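Local coordinates for protein Rho guanine nucleotide exchange factor 12 (Homo sapiens, PDB 1TXD) that activates the GTPase RhoA as a guanine nucleotide exchange factor, through the DH and PH domains that make up this fragment, at residues Val316-Ala328 with Gln361-Glu373. The protein carries 1 engineered substitution. Residues are numbered along the deposited sequence; the frame is centred on the assembly and turned at random.
Sequences VIKLSTVLVRQVA and QDLICRMAASVKE
Leu-319, Val-322 and Val-324 pack against one face of the helix through Gln-361-Glu-373, and Ile-364 sits among all three. Ile-364 CG2 touches Val-324 CG2 at 3.7 Å and Leu-319 CD2 at 4.0 Å, with Val-322 CG1 slightly farther off; the side chains of Leu-319 and Val-324 both stand roughly perpendicular to that of Ile-364. With chi1 at -72°, Ile-364 CG1 lies beside the backbone N and CG2 anti to it, which presents the CG2 methyl to the leucine and the two valines. The other Leu-319 methyl, CD1, reaches Met-367 CB at 3.8 Å, the two side chains lying flank to flank. Ala-368 lets the backbone come close: its CB is 3.6 Å from Leu-319 O. Farther along, Cys-365 SG rests 4.0 Å from Val-324 CB, and the CB-CG stem of Gln-361 runs counter to Val-324. At the other end Val-371 CG1 meets Ser-320 CB.

Lys-372 reaches across with its polar end. Extended beyond CG, its chain passes over the 3-10 turn at Leu-319-Thr-321, with CE close to Ser-320 O. Lys-372 NZ is modelled 2.4 Å from Val-322 O, too short for an ordinary hydrogen bond; a bond is likely, but its exact geometry is doubtful. That turn is itself braced by Lys-318 O, which accepts from both N and OG1 of Thr-321; OG1 also bonds Ser-338.

This is the C-terminal helix of the PH domain, which closes one open end of the beta sandwich, nearly antiparallel to strand 322-326 (157°, axes 8.9 Å apart). Strand 316-318 pairs with 283-290 and strand 322-326 with 333-339, while Leu-279 of strand 275-280 touches both Leu-319 and Ile-364, continuing the apolar layer beneath the helix.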
loop_
_atom_site.group_PDB
_atom_site.type_symbol
_atom_site.label_atom_id
_atom_site.label_comp_id
_atom_site.label_asym_id
_atom_site.label_seq_id
_atom_site.Cartn_x
_atom_site.Cartn_y
_atom_site.Cartn_z
ATOM N N VAL A 316 -23.968 7.373 16.166
ATOM C CA VAL A 316 -23.785 7.780 14.776
ATOM C C VAL A 316 -24.460 9.126 14.563
ATOM O O VAL A 316 -25.685 9.241 14.689
ATOM C CB VAL A 316 -24.400 6.742 13.790
ATOM C CG1 VAL A 316 -24.753 7.366 12.415
ATOM C CG2 VAL A 316 -23.454 5.571 13.614
ATOM N N ILE A 317 -23.655 10.123 14.210
ATOM C CA ILE A 317 -24.142 11.462 13.920
ATOM C C ILE A 317 -24.074 11.743 12.421
ATOM O O ILE A 317 -22.994 11.829 11.852
ATOM C CB ILE A 317 -23.291 12.503 14.681
ATOM C CG1 ILE A 317 -23.305 12.222 16.187
ATOM C CG2 ILE A 317 -23.782 13.906 14.381
ATOM C CD1 ILE A 317 -22.016 12.633 16.894
ATOM N N LYS A 318 -25.225 11.902 11.789
ATOM C CA LYS A 318 -25.274 12.222 10.369
ATOM C C LYS A 318 -24.703 13.621 10.112
ATOM O O LYS A 318 -25.205 14.607 10.638
ATOM C CB LYS A 318 -26.708 12.116 9.858
ATOM C CG LYS A 318 -27.317 10.721 10.051
ATOM C CD LYS A 318 -28.324 10.383 8.960
ATOM C CE LYS A 318 -28.705 8.903 8.967
ATOM N NZ LYS A 318 -30.046 8.662 8.335
ATOM N N LEU A 319 -23.640 13.696 9.313
ATOM C CA LEU A 319 -22.972 14.970 9.010
ATOM C C LEU A 319 -23.859 15.965 8.249
ATOM O O LEU A 319 -23.582 17.168 8.237
ATOM C CB LEU A 319 -21.680 14.723 8.208
ATOM C CG LEU A 319 -20.555 13.981 8.934
ATOM C CD1 LEU A 319 -19.447 13.607 7.958
ATOM C CD2 LEU A 319 -19.993 14.811 10.086
ATOM N N SER A 320 -24.916 15.460 7.620
ATOM C CA SER A 320 -25.865 16.285 6.876
ATOM C C SER A 320 -26.590 17.312 7.756
ATOM O O SER A 320 -27.174 18.270 7.250
ATOM C CB SER A 320 -26.901 15.383 6.212
ATOM O OG SER A 320 -27.720 16.117 5.327
ATOM N N THR A 321 -26.551 17.092 9.066
ATOM C CA THR A 321 -27.281 17.892 10.036
ATOM C C THR A 321 -26.364 18.619 11.016
ATOM O O THR A 321 -26.845 19.305 11.906
ATOM C CB THR A 321 -28.209 16.962 10.845
ATOM O OG1 THR A 321 -27.424 16.089 11.680
ATOM C CG2 THR A 321 -28.998 16.018 9.929
ATOM N N VAL A 322 -25.052 18.471 10.861
ATOM C CA VAL A 322 -24.118 18.915 11.891
ATOM C C VAL A 322 -23.742 20.384 11.760
ATOM O O VAL A 322 -23.587 20.915 10.658
ATOM C CB VAL A 322 -22.838 18.052 11.914
ATOM C CG1 VAL A 322 -21.783 18.641 12.840
ATOM C CG2 VAL A 322 -23.170 16.663 12.379
ATOM N N LEU A 323 -23.637 21.024 12.921
ATOM C CA LEU A 323 -22.979 22.309 13.083
ATOM C C LEU A 323 -21.937 22.111 14.171
ATOM O O LEU A 323 -22.173 21.409 15.148
ATOM C CB LEU A 323 -23.988 23.394 13.500
ATOM C CG LEU A 323 -24.858 24.004 12.394
ATOM C CD1 LEU A 323 -25.856 24.989 12.979
ATOM C CD2 LEU A 323 -23.989 24.683 11.327
ATOM N N VAL A 324 -20.775 22.717 13.993
ATOM C CA VAL A 324 -19.698 22.589 14.976
ATOM C C VAL A 324 -19.313 23.978 15.464
ATOM O O VAL A 324 -19.420 24.940 14.715
ATOM C CB VAL A 324 -18.478 21.874 14.377
ATOM C CG1 VAL A 324 -17.350 21.746 15.400
ATOM C CG2 VAL A 324 -18.882 20.499 13.872
ATOM N N ARG A 325 -18.896 24.069 16.724
ATOM C CA ARG A 325 -18.413 25.316 17.309
ATOM C C ARG A 325 -17.390 25.006 18.395
ATOM O O ARG A 325 -17.604 24.115 19.211
ATOM C CB ARG A 325 -19.566 26.135 17.929
ATOM C CG ARG A 325 -20.561 26.791 16.944
ATOM C CD ARG A 325 -19.932 27.792 15.976
ATOM N NE ARG A 325 -20.929 28.546 15.203
ATOM C CZ ARG A 325 -21.578 28.086 14.133
ATOM N NH1 ARG A 325 -21.373 26.849 13.677
ATOM N NH2 ARG A 325 -22.436 28.869 13.503
ATOM N N GLN A 326 -16.285 25.749 18.406
ATOM C CA GLN A 326 -15.321 25.685 19.502
ATOM C C GLN A 326 -16.006 26.090 20.813
ATOM O O GLN A 326 -17.042 26.771 20.800
ATOM C CB GLN A 326 -14.113 26.592 19.209
ATOM C CG GLN A 326 -12.852 26.263 19.993
ATOM C CD GLN A 326 -11.818 27.377 19.943
ATOM O OE1 GLN A 326 -10.942 27.375 19.082
ATOM N NE2 GLN A 326 -11.908 28.319 20.875
ATOM N N VAL A 327 -15.439 25.650 21.935
ATOM C CA VAL A 327 -15.965 25.962 23.267
ATOM C C VAL A 327 -15.054 26.968 23.996
ATOM O O VAL A 327 -13.861 26.703 24.204
ATOM C CB VAL A 327 -16.131 24.681 24.133
ATOM C CG1 VAL A 327 -16.982 24.961 25.368
ATOM C CG2 VAL A 327 -16.758 23.552 23.317
ATOM N N ALA A 328 -15.635 28.114 24.380
ATOM C CA ALA A 328 -14.905 29.185 25.069
ATOM C C ALA A 328 -14.400 28.768 26.462
ATOM O O ALA A 328 -13.231 28.976 26.791
ATOM C CB ALA A 328 -15.800 30.440 25.172
ATOM N N GLN A 361 -12.206 19.874 13.855
ATOM C CA GLN A 361 -13.182 20.892 13.480
ATOM C C GLN A 361 -13.108 21.139 11.987
ATOM O O GLN A 361 -14.127 21.136 11.308
ATOM C CB GLN A 361 -12.973 22.218 14.239
ATOM C CG GLN A 361 -13.869 23.369 13.711
ATOM C CD GLN A 361 -13.938 24.592 14.634
ATOM O OE1 GLN A 361 -13.020 24.843 15.408
ATOM N NE2 GLN A 361 -15.019 25.355 14.533
ATOM N N ASP A 362 -11.903 21.351 11.478
ATOM C CA ASP A 362 -11.730 21.713 10.075
ATOM C C ASP A 362 -12.240 20.612 9.149
ATOM O O ASP A 362 -12.850 20.902 8.118
ATOM C CB ASP A 362 -10.261 22.029 9.757
ATOM C CG ASP A 362 -9.902 23.498 9.991
ATOM O OD1 ASP A 362 -10.591 24.187 10.772
ATOM O OD2 ASP A 362 -8.931 24.052 9.433
ATOM N N LEU A 363 -12.006 19.354 9.528
ATOM C CA LEU A 363 -12.380 18.231 8.686
ATOM C C LEU A 363 -13.861 17.898 8.793
ATOM O O LEU A 363 -14.490 17.630 7.779
ATOM C CB LEU A 363 -11.526 17.007 9.005
ATOM C CG LEU A 363 -10.060 17.162 8.610
ATOM C CD1 LEU A 363 -9.258 15.993 9.166
ATOM C CD2 LEU A 363 -9.899 17.266 7.091
ATOM N N ILE A 364 -14.424 17.924 9.999
ATOM C CA ILE A 364 -15.852 17.643 10.154
ATOM C C ILE A 364 -16.659 18.627 9.306
ATOM O O ILE A 364 -17.582 18.233 8.606
ATOM C CB ILE A 364 -16.291 17.694 11.636
ATOM C CG1 ILE A 364 -15.751 16.494 12.400
ATOM C CG2 ILE A 364 -17.823 17.693 11.761
ATOM C CD1 ILE A 364 -15.797 16.671 13.895
ATOM N N CYS A 365 -16.288 19.905 9.370
ATOM C CA CYS A 365 -16.934 20.968 8.598
ATOM C C CYS A 365 -16.713 20.827 7.090
ATOM O O CYS A 365 -17.595 21.144 6.300
ATOM C CB CYS A 365 -16.421 22.329 9.063
ATOM S SG CYS A 365 -16.813 22.688 10.789
ATOM N N ARG A 366 -15.531 20.366 6.695
ATOM C CA ARG A 366 -15.257 20.080 5.288
ATOM C C ARG A 366 -16.221 19.012 4.769
ATOM O O ARG A 366 -16.840 19.184 3.718
ATOM C CB ARG A 366 -13.803 19.621 5.083
ATOM C CG ARG A 366 -12.837 20.763 4.756
ATOM C CD ARG A 366 -11.352 20.427 4.972
ATOM N NE ARG A 366 -10.643 21.490 5.691
ATOM C CZ ARG A 366 -9.362 21.443 6.067
ATOM N NH1 ARG A 366 -8.601 20.384 5.797
ATOM N NH2 ARG A 366 -8.835 22.482 6.715
ATOM N N MET A 367 -16.362 17.929 5.529
ATOM C CA MET A 367 -17.226 16.815 5.153
ATOM C C MET A 367 -18.704 17.154 5.297
ATOM O O MET A 367 -19.529 16.680 4.515
ATOM C CB MET A 367 -16.904 15.582 6.005
ATOM C CG MET A 367 -15.508 15.023 5.788
ATOM S SD MET A 367 -15.173 14.536 4.064
ATOM C CE MET A 367 -13.864 15.720 3.603
ATOM N N ALA A 368 -19.029 17.983 6.287
ATOM C CA ALA A 368 -20.411 18.333 6.588
ATOM C C ALA A 368 -20.956 19.254 5.510
ATOM O O ALA A 368 -22.103 19.117 5.086
ATOM C CB ALA A 368 -20.510 19.001 7.955
ATOM N N ALA A 369 -20.113 20.181 5.065
ATOM C CA ALA A 369 -20.482 21.140 4.033
ATOM C C ALA A 369 -20.467 20.505 2.647
ATOM O O ALA A 369 -21.066 21.041 1.718
ATOM C CB ALA A 369 -19.549 22.339 4.075
ATOM N N SER A 370 -19.779 19.374 2.510
ATOM C CA SER A 370 -19.733 18.641 1.245
ATOM C C SER A 370 -21.044 17.898 0.974
ATOM O O SER A 370 -21.528 17.882 -0.160
ATOM C CB SER A 370 -18.568 17.645 1.243
ATOM O OG SER A 370 -18.439 17.014 -0.020
ATOM N N VAL A 371 -21.605 17.287 2.017
ATOM C CA VAL A 371 -22.858 16.535 1.913
ATOM C C VAL A 371 -24.051 17.482 1.716
ATOM O O VAL A 371 -24.948 17.209 0.910
ATOM C CB VAL A 371 -23.088 15.641 3.167
ATOM C CG1 VAL A 371 -24.460 14.970 3.119
ATOM C CG2 VAL A 371 -21.986 14.586 3.290
ATOM N N LYS A 372 -24.045 18.592 2.456
ATOM C CA LYS A 372 -25.074 19.635 2.330
ATOM C C LYS A 372 -25.021 20.328 0.958
ATOM O O LYS A 372 -26.022 20.888 0.494
ATOM C CB LYS A 372 -24.926 20.675 3.453
ATOM C CG LYS A 372 -25.220 20.138 4.857
ATOM C CD LYS A 372 -24.804 21.134 5.945
ATOM C CE LYS A 372 -25.181 20.644 7.345
ATOM N NZ LYS A 372 -24.492 21.400 8.435
ATOM N N GLU A 373 -23.849 20.282 0.324
ATOM C CA GLU A 373 -23.656 20.816 -1.023
ATOM C C GLU A 373 -24.261 19.896 -2.087
ATOM O O GLU A 373 -24.878 20.376 -3.045
ATOM C CB GLU A 373 -22.160 21.019 -1.323
ATOM C CG GLU A 373 -21.753 22.470 -1.564
ATOM C CD GLU A 373 -20.783 22.620 -2.725
ATOM O OE1 GLU A 373 -19.788 21.858 -2.774
ATOM O OE2 GLU A 373 -21.017 23.498 -3.585
#